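Local structure of eukaryotic translation initiation factor 4E type 5 (Leishmania major, 7KCJ) at residues P24-T27 with A28-N32; H166-A169 with E170-E174. The protein is a member of the eIF4E family of translation initiation factors and probably binds the 7-methylguanosine cap of messenger RNA. All blocks are in the same frame, centred on the assembly; numbering follows the deposited sequence.

Interaction 1: residues P24-T27 with A28-N32; sequences PLLT and ADMVN
Thr27 and Val31 join the loop to the first turn of helix 28-34: the amide N of Val31 donates to O of Thr27 over 3.3 Å, a long but fairly straight bond (159° at the hydrogen) that arrives in the carbonyl plane. The same oxygen is hemmed in by carbon, with CG2 of Val31 3.4 Å away and CB of Met30 at 3.6 Å. Met30 folds back along the loop to Leu26. Its chain starts anti to the backbone N (chi1 172°) and bends at chi3 (58°), which carries CE to 4.1 Å from CD2 of Leu26. Leu26 also lays its CB near CG2 of Val31, at 4.4 Å. Helix 39-46 covers part of this apolar side: Trp39 touches Leu26 and Val31, Arg46 meets Met30, and of the three loop and helix residues only Val31 is buried. The looser part faces solvent: Thr27, Ala28 and Asp29 are exposed, and OG1 of Thr27 comes no closer to Met30 than 4.2 Å, at CB. Thr27 occupies the N-cap position, and the contact is typical of a helix N-terminus whose first turn is closed by a main-chain i to i+4 bond, here without a side-chain cap, on the connection leaving strand 13-23.

Interaction 2: residues H166-A169 with E170-E174; sequences HAVA and EFLAE
Val168 and Leu172, one helical turn apart, lie side by side and point the same way, with CG1 of Val168 4.2 Å from CD1 of Leu172. Leu172 turns CG beside its backbone nitrogen and anti to the carbonyl carbon (chi1 -71°), which brings CG within 3.4 Å of O of Val168. That oxygen also accepts the amide N of Leu172 at 3.0 Å. Together the two side chains form part of the inner ridge of helix 165-178, one of the helices packed on the curved antiparallel sheet of the eIF4E fold; Val168 rests on Ile99, and Leu172 touches Ile101 while meeting Leu115 and Val119 of helix 108-121. Alongside, the methyls of Ala169 and Ala173 touch strand 186-191 at Glu190 and Ile188 respectively, Ala169 also meeting Ile99, and Ala169 O takes the amide N of Ala173 at 3.0 Å. Phe171 bonds through its amide to O of Ala167 at 3.0 Å, but its ring leads away from that turn to Val119. On another flank, Glu170 N donates to His166 O at 2.9 Å. The Glu170 chain is bent at chi2 (54°), and its OE1 lies 4.5 Å from CE1 of the His166 ring, approaching obliquely, while OE2 forms a salt bridge with Arg177, one turn past Ala173.

How the interactions relate
Interactions 1 and 2 lie on opposite sides of the chain's centre, their centres 37 Å apart and their nearest atoms about 24 Å apart, and share no secondary-structure element. Residues 24-32 form a surface contact at a helix beginning, where a single clear backbone bond links loop to helix and the apolar cover comes from a small neighbouring helix, 39-46. Residues 166-174 sit in mid-helix and are partly buried: four successive backbone bonds cross that contact, and its apolar face meets both the sheet and helix 108-121. The second contact also carries Glu170 beside a histidine, its charge paired outside both segments; in the first, the side-chain contacts are few and mainly apolar, a methionine and a valine against a leucine.

Interaction 1: residues P24-T27 with A28-N32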
# COMPACT_ATOMS: atom_id res chain seq x y z
N PRO A 24 11.13 -3.43 7.73
CA PRO A 24 12.21 -3.91 6.86
C PRO A 24 12.19 -5.43 6.65
O PRO A 24 11.39 -6.15 7.25
CB PRO A 24 13.48 -3.44 7.57
CG PRO A 24 13.10 -3.29 8.97
CD PRO A 24 11.63 -3.07 9.07
N LEU A 25 13.09 -5.94 5.79
CA LEU A 25 13.28 -7.37 5.55
C LEU A 25 13.65 -8.05 6.87
O LEU A 25 14.51 -7.53 7.59
CB LEU A 25 14.44 -7.56 4.55
CG LEU A 25 14.99 -8.99 4.37
CD1 LEU A 25 14.04 -9.83 3.53
CD2 LEU A 25 16.38 -8.98 3.76
N LEU A 26 12.98 -9.17 7.20
CA LEU A 26 13.29 -9.91 8.41
C LEU A 26 14.24 -11.04 8.04
O LEU A 26 13.96 -11.83 7.13
CB LEU A 26 12.03 -10.50 9.05
CG LEU A 26 10.97 -9.45 9.45
CD1 LEU A 26 9.74 -10.14 9.99
CD2 LEU A 26 11.54 -8.41 10.47
N THR A 27 15.38 -11.10 8.71
CA THR A 27 16.38 -12.11 8.44
C THR A 27 16.30 -13.22 9.50
O THR A 27 16.01 -12.97 10.67
CB THR A 27 17.75 -11.47 8.24
OG1 THR A 27 18.02 -10.65 9.38
CG2 THR A 27 17.80 -10.66 6.95
N ALA A 28 16.55 -14.46 9.06
CA ALA A 28 16.39 -15.68 9.86
C ALA A 28 17.16 -15.76 11.17
O ALA A 28 16.54 -16.16 12.17
CB ALA A 28 16.71 -16.92 9.03
N ASP A 29 18.48 -15.47 11.20
CA ASP A 29 19.24 -15.61 12.45
C ASP A 29 18.71 -14.70 13.55
O ASP A 29 18.63 -15.12 14.70
CB ASP A 29 20.76 -15.39 12.25
CG ASP A 29 21.38 -16.38 11.27
OD1 ASP A 29 21.16 -17.58 11.44
OD2 ASP A 29 22.06 -15.94 10.31
N MET A 30 18.28 -13.51 13.18
CA MET A 30 17.72 -12.58 14.14
C MET A 30 16.39 -13.11 14.71
O MET A 30 16.15 -13.00 15.91
CB MET A 30 17.51 -11.21 13.49
CG MET A 30 16.77 -10.28 14.39
SD MET A 30 15.97 -8.94 13.56
CE MET A 30 14.88 -9.81 12.40
N VAL A 31 15.52 -13.65 13.85
CA VAL A 31 14.23 -14.18 14.30
C VAL A 31 14.45 -15.33 15.25
O VAL A 31 13.91 -15.32 16.35
CB VAL A 31 13.32 -14.59 13.10
CG1 VAL A 31 12.04 -15.24 13.61
CG2 VAL A 31 13.01 -13.39 12.22
N ASN A 32 15.33 -16.28 14.87
CA ASN A 32 15.62 -17.45 15.69
C ASN A 32 16.30 -17.11 17.01
O ASN A 32 15.91 -17.63 18.05
CB ASN A 32 16.48 -18.45 14.90
CG ASN A 32 15.78 -19.01 13.69
OD1 ASN A 32 14.55 -19.15 13.66
ND2 ASN A 32 16.55 -19.35 12.65

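Interaction 2: residues H166-A169 with E170-E174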
# COMPACT_ATOMS: atom_id res chain seq x y z
N HIS A 166 -14.79 -5.56 -7.24
CA HIS A 166 -14.91 -5.38 -8.68
C HIS A 166 -15.03 -3.91 -9.08
O HIS A 166 -14.33 -3.48 -9.99
CB HIS A 166 -16.03 -6.24 -9.27
CG HIS A 166 -16.09 -6.18 -10.76
ND1 HIS A 166 -15.02 -6.61 -11.54
CD2 HIS A 166 -17.08 -5.74 -11.58
CE1 HIS A 166 -15.39 -6.42 -12.80
NE2 HIS A 166 -16.63 -5.90 -12.88
N ALA A 167 -15.86 -3.12 -8.39
CA ALA A 167 -16.01 -1.71 -8.70
C ALA A 167 -14.71 -0.92 -8.49
O ALA A 167 -14.38 -0.08 -9.33
CB ALA A 167 -17.13 -1.09 -7.88
N VAL A 168 -13.97 -1.20 -7.40
CA VAL A 168 -12.72 -0.50 -7.12
C VAL A 168 -11.66 -0.90 -8.15
O VAL A 168 -10.97 -0.03 -8.69
CB VAL A 168 -12.23 -0.81 -5.67
CG1 VAL A 168 -10.82 -0.28 -5.44
CG2 VAL A 168 -13.18 -0.23 -4.63
N ALA A 169 -11.52 -2.21 -8.43
CA ALA A 169 -10.54 -2.68 -9.39
C ALA A 169 -10.81 -2.13 -10.78
O ALA A 169 -9.87 -1.70 -11.45
CB ALA A 169 -10.52 -4.20 -9.42
N GLU A 170 -12.09 -2.08 -11.21
CA GLU A 170 -12.42 -1.54 -12.53
C GLU A 170 -12.20 -0.03 -12.58
O GLU A 170 -11.75 0.49 -13.59
CB GLU A 170 -13.84 -1.91 -12.97
CG GLU A 170 -14.08 -1.70 -14.46
CD GLU A 170 -13.10 -2.41 -15.38
OE1 GLU A 170 -12.79 -3.60 -15.13
OE2 GLU A 170 -12.63 -1.77 -16.35
N PHE A 171 -12.45 0.67 -11.47
CA PHE A 171 -12.20 2.11 -11.39
C PHE A 171 -10.70 2.38 -11.60
O PHE A 171 -10.34 3.27 -12.35
CB PHE A 171 -12.65 2.70 -10.05
CG PHE A 171 -12.32 4.16 -9.95
CD1 PHE A 171 -13.05 5.10 -10.66
CD2 PHE A 171 -11.21 4.60 -9.24
CE1 PHE A 171 -12.72 6.45 -10.61
CE2 PHE A 171 -10.88 5.95 -9.19
CZ PHE A 171 -11.64 6.87 -9.86
N LEU A 172 -9.84 1.59 -10.92
CA LEU A 172 -8.40 1.76 -11.04
C LEU A 172 -7.95 1.45 -12.47
O LEU A 172 -7.13 2.18 -13.01
CB LEU A 172 -7.66 0.85 -10.04
CG LEU A 172 -7.77 1.24 -8.59
CD1 LEU A 172 -7.28 0.10 -7.66
CD2 LEU A 172 -7.02 2.51 -8.33
N ALA A 173 -8.50 0.39 -13.09
CA ALA A 173 -8.12 0.02 -14.45
C ALA A 173 -8.51 1.09 -15.47
O ALA A 173 -7.75 1.36 -16.38
CB ALA A 173 -8.73 -1.32 -14.83
N GLU A 174 -9.71 1.67 -15.34
CA GLU A 174 -10.12 2.73 -16.26
C GLU A 174 -9.26 3.99 -16.06
O GLU A 174 -8.91 4.63 -17.06
CB GLU A 174 -11.61 3.05 -16.12
CG GLU A 174 -12.49 1.92 -16.59
CD GLU A 174 -13.95 2.33 -16.73
OE1 GLU A 174 -14.43 3.13 -15.89
OE2 GLU A 174 -14.61 1.86 -17.69